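Local coordinates for N-Acetyltransferase, PseH (Campylobacter jejuni subsp. jejuni PT14, PDB 4XPL), which is an N-acetyltransferase that probably uses acetyl coenzyme A to acetylate N-4 of a UDP-linked amino sugar, the third step in making pseudaminic acid for flagellin, at residues Gln56-Leu64 against Gly73-Thr81. The protein carries 8 engineered substitutions. Numbering follows the deposited sequence.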
loop_
_atom_site.group_PDB
_atom_site.type_symbol
_atom_site.label_atom_id
_atom_site.label_comp_id
_atom_site.label_asym_id
_atom_site.label_seq_id
_atom_site.Cartn_x
_atom_site.Cartn_y
_atom_site.Cartn_z
ATOM N N GLN A 56 -1.191 -7.125 15.843
ATOM C CA GLN A 56 -0.171 -8.013 16.429
ATOM C C GLN A 56 1.152 -8.070 15.646
ATOM O O GLN A 56 2.143 -8.534 16.183
ATOM C CB GLN A 56 -0.723 -9.447 16.564
ATOM C CG GLN A 56 -1.979 -9.568 17.430
ATOM C CD GLN A 56 -2.572 -10.976 17.449
ATOM O OE1 GLN A 56 -1.849 -11.964 17.397
ATOM N NE2 GLN A 56 -3.895 -11.066 17.545
ATOM N N ASP A 57 1.171 -7.598 14.398
ATOM C CA ASP A 57 2.339 -7.773 13.520
ATOM C C ASP A 57 2.976 -6.444 13.154
ATOM O O ASP A 57 2.497 -5.740 12.260
ATOM C CB ASP A 57 1.929 -8.501 12.228
ATOM C CG ASP A 57 3.130 -9.028 11.428
ATOM O OD1 ASP A 57 4.302 -8.731 11.769
ATOM O OD2 ASP A 57 2.882 -9.749 10.443
ATOM N N SER A 58 4.078 -6.113 13.816
ATOM C CA SER A 58 4.771 -4.847 13.551
ATOM C C SER A 58 5.530 -4.806 12.209
ATOM O O SER A 58 5.969 -3.735 11.794
ATOM C CB SER A 58 5.715 -4.474 14.717
ATOM O OG SER A 58 6.898 -5.238 14.707
ATOM N N SER A 59 5.675 -5.955 11.546
ATOM C CA SER A 59 6.275 -6.029 10.212
ATOM C C SER A 59 5.319 -5.691 9.048
ATOM O O SER A 59 5.731 -5.727 7.920
ATOM C CB SER A 59 6.894 -7.398 9.978
ATOM O OG SER A 59 5.914 -8.334 9.594
ATOM N N LYS A 60 4.061 -5.348 9.333
ATOM C CA LYS A 60 3.114 -4.911 8.306
ATOM C C LYS A 60 2.390 -3.670 8.803
ATOM O O LYS A 60 2.094 -3.577 9.991
ATOM C CB LYS A 60 2.063 -5.984 8.036
ATOM C CG LYS A 60 2.588 -7.321 7.486
ATOM C CD LYS A 60 1.375 -8.245 7.198
ATOM C CE LYS A 60 1.768 -9.535 6.454
ATOM N NZ LYS A 60 2.988 -10.075 6.974
ATOM N N LYS A 61 2.097 -2.740 7.885
ATOM C CA LYS A 61 1.320 -1.546 8.188
ATOM C C LYS A 61 0.511 -1.198 6.942
ATOM O O LYS A 61 1.067 -1.095 5.830
ATOM C CB LYS A 61 2.219 -0.362 8.566
ATOM C CG LYS A 61 3.074 -0.560 9.810
ATOM C CD LYS A 61 3.728 0.775 10.225
ATOM C CE LYS A 61 4.649 0.611 11.387
ATOM N NZ LYS A 61 3.866 0.442 12.644
ATOM N N TYR A 62 -0.800 -1.061 7.121
ATOM C CA TYR A 62 -1.701 -0.628 6.073
ATOM C C TYR A 62 -2.320 0.694 6.492
ATOM O O TYR A 62 -2.671 0.856 7.652
ATOM C CB TYR A 62 -2.825 -1.671 5.902
ATOM C CG TYR A 62 -2.438 -2.912 5.122
ATOM C CD1 TYR A 62 -1.481 -3.790 5.602
ATOM C CD2 TYR A 62 -3.038 -3.202 3.903
ATOM C CE1 TYR A 62 -1.124 -4.915 4.881
ATOM C CE2 TYR A 62 -2.690 -4.349 3.178
ATOM C CZ TYR A 62 -1.738 -5.175 3.664
ATOM O OH TYR A 62 -1.369 -6.304 2.984
ATOM N N PHE A 63 -2.469 1.602 5.531
ATOM C CA PHE A 63 -3.072 2.884 5.730
ATOM C C PHE A 63 -4.164 3.172 4.715
ATOM O O PHE A 63 -4.024 2.872 3.495
ATOM C CB PHE A 63 -1.990 3.955 5.610
ATOM C CG PHE A 63 -0.936 3.888 6.706
ATOM C CD1 PHE A 63 -1.195 4.436 7.944
ATOM C CD2 PHE A 63 0.279 3.316 6.480
ATOM C CE1 PHE A 63 -0.256 4.433 8.936
ATOM C CE2 PHE A 63 1.235 3.277 7.482
ATOM C CZ PHE A 63 0.959 3.845 8.704
ATOM N N LEU A 64 -5.247 3.752 5.209
ATOM C CA LEU A 64 -6.251 4.381 4.356
ATOM C C LEU A 64 -5.765 5.816 4.154
ATOM O O LEU A 64 -5.472 6.507 5.146
ATOM C CB LEU A 64 -7.617 4.304 5.026
ATOM C CG LEU A 64 -8.878 4.757 4.295
ATOM C CD1 LEU A 64 -9.055 3.962 3.031
ATOM C CD2 LEU A 64 -10.112 4.630 5.174
ATOM N N GLY A 73 -7.312 6.137 -1.511
ATOM C CA GLY A 73 -6.731 4.819 -1.752
ATOM C C GLY A 73 -6.189 4.223 -0.481
ATOM O O GLY A 73 -6.412 4.754 0.631
ATOM N N VAL A 74 -5.501 3.106 -0.662
ATOM C CA VAL A 74 -4.833 2.396 0.426
ATOM C C VAL A 74 -3.376 2.212 0.050
ATOM O O VAL A 74 -3.030 1.946 -1.134
ATOM C CB VAL A 74 -5.512 1.021 0.655
ATOM C CG1 VAL A 74 -4.607 0.003 1.451
ATOM C CG2 VAL A 74 -6.892 1.200 1.314
ATOM N N ILE A 75 -2.512 2.316 1.044
ATOM C CA ILE A 75 -1.120 1.928 0.872
ATOM C C ILE A 75 -0.701 0.941 1.936
ATOM O O ILE A 75 -1.316 0.870 2.977
ATOM C CB ILE A 75 -0.174 3.171 0.856
ATOM C CG1 ILE A 75 -0.220 3.938 2.175
ATOM C CG2 ILE A 75 -0.504 4.080 -0.334
ATOM C CD1 ILE A 75 0.859 5.060 2.288
ATOM N N ASP A 76 0.338 0.156 1.649
ATOM C CA ASP A 76 0.795 -0.809 2.586
ATOM C C ASP A 76 2.278 -1.039 2.488
ATOM O O ASP A 76 2.922 -0.858 1.408
ATOM C CB ASP A 76 0.028 -2.146 2.495
ATOM C CG ASP A 76 0.354 -2.934 1.267
ATOM O OD1 ASP A 76 1.312 -3.732 1.310
ATOM O OD2 ASP A 76 -0.364 -2.751 0.268
ATOM N N PHE A 77 2.798 -1.453 3.645
ATOM C CA PHE A 77 4.197 -1.788 3.820
ATOM C C PHE A 77 4.249 -3.141 4.519
ATOM O O PHE A 77 3.612 -3.314 5.541
ATOM C CB PHE A 77 4.869 -0.722 4.680
ATOM C CG PHE A 77 4.646 0.678 4.204
ATOM C CD1 PHE A 77 3.543 1.413 4.637
ATOM C CD2 PHE A 77 5.563 1.292 3.376
ATOM C CE1 PHE A 77 3.347 2.701 4.196
ATOM C CE2 PHE A 77 5.402 2.584 2.976
ATOM C CZ PHE A 77 4.300 3.300 3.360
ATOM N N VAL A 78 4.926 -4.117 3.910
ATOM C CA VAL A 78 5.029 -5.436 4.461
ATOM C C VAL A 78 6.493 -5.868 4.427
ATOM O O VAL A 78 7.339 -5.247 3.731
ATOM C CB VAL A 78 4.071 -6.431 3.732
ATOM C CG1 VAL A 78 2.631 -5.887 3.776
ATOM C CG2 VAL A 78 4.499 -6.719 2.260
ATOM N N ASN A 79 6.793 -6.893 5.219
ATOM C CA ASN A 79 8.158 -7.388 5.406
ATOM C C ASN A 79 9.059 -6.252 5.862
ATOM O O ASN A 79 10.170 -6.089 5.383
ATOM C CB ASN A 79 8.710 -8.011 4.124
ATOM C CG ASN A 79 7.918 -9.215 3.661
ATOM O OD1 ASN A 79 7.775 -10.189 4.375
ATOM N ND2 ASN A 79 7.412 -9.147 2.444
ATOM N N ILE A 80 8.554 -5.440 6.778
ATOM C CA ILE A 80 9.314 -4.308 7.259
ATOM C C ILE A 80 10.458 -4.796 8.136
ATOM O O ILE A 80 10.253 -5.575 9.073
ATOM C CB ILE A 80 8.472 -3.328 8.091
ATOM C CG1 ILE A 80 7.298 -2.808 7.278
ATOM C CG2 ILE A 80 9.371 -2.201 8.624
ATOM C CD1 ILE A 80 6.245 -2.060 8.123
ATOM N N THR A 81 11.661 -4.339 7.808
ATOM C CA THR A 81 12.818 -4.490 8.659
ATOM C C THR A 81 13.402 -3.102 8.970
ATOM O O THR A 81 12.862 -2.090 8.537
ATOM C CB THR A 81 13.896 -5.338 7.975
ATOM O OG1 THR A 81 14.593 -4.526 7.021
ATOM C CG2 THR A 81 13.275 -6.563 7.258
HETATM O O HOH W 1 5.259 -8.899 6.799
#
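D76 lies against one face of the Y62 ring: its CB sits over the centre, 3.4 Å from the ring centroid, in a CH-pi contact, and its carboxylate stacks on the ring with planes 16° apart. With chi1 at 71°, D76 CG stands between its own backbone N and carbonyl carbon, which runs the carboxylate alongside the tyrosine. V78 CG1 approaches Y62 CE1 obliquely. On the other side of the sheet the F63 and F77 side chains cross at about a right angle, F63 CD2 meeting the F77 edge at CE1 (3.9 Å), and Y109 of helix 99-114 packs on both rings. The antiparallel hairpin of strands 61-67 and 70-78 separates the two faces; F63 and I75 exchange two backbone bonds, and K61 N donates to F77 O and F77 N to K61 O (2.8 Å each). Beyond the strand, I80 N donates to S59 O (3.1 Å) and I80 CG1 packs on that carbonyl. In the Asx turn D57 OD1 takes both S59 OG (2.7 Å) and S59 N from one face of its carboxylate; one water joins S59 OG, K60 NZ and N79 N. F50 and F13 pack on Y62, whose stacking places buried D76 at the acetyl coenzyme A it touches.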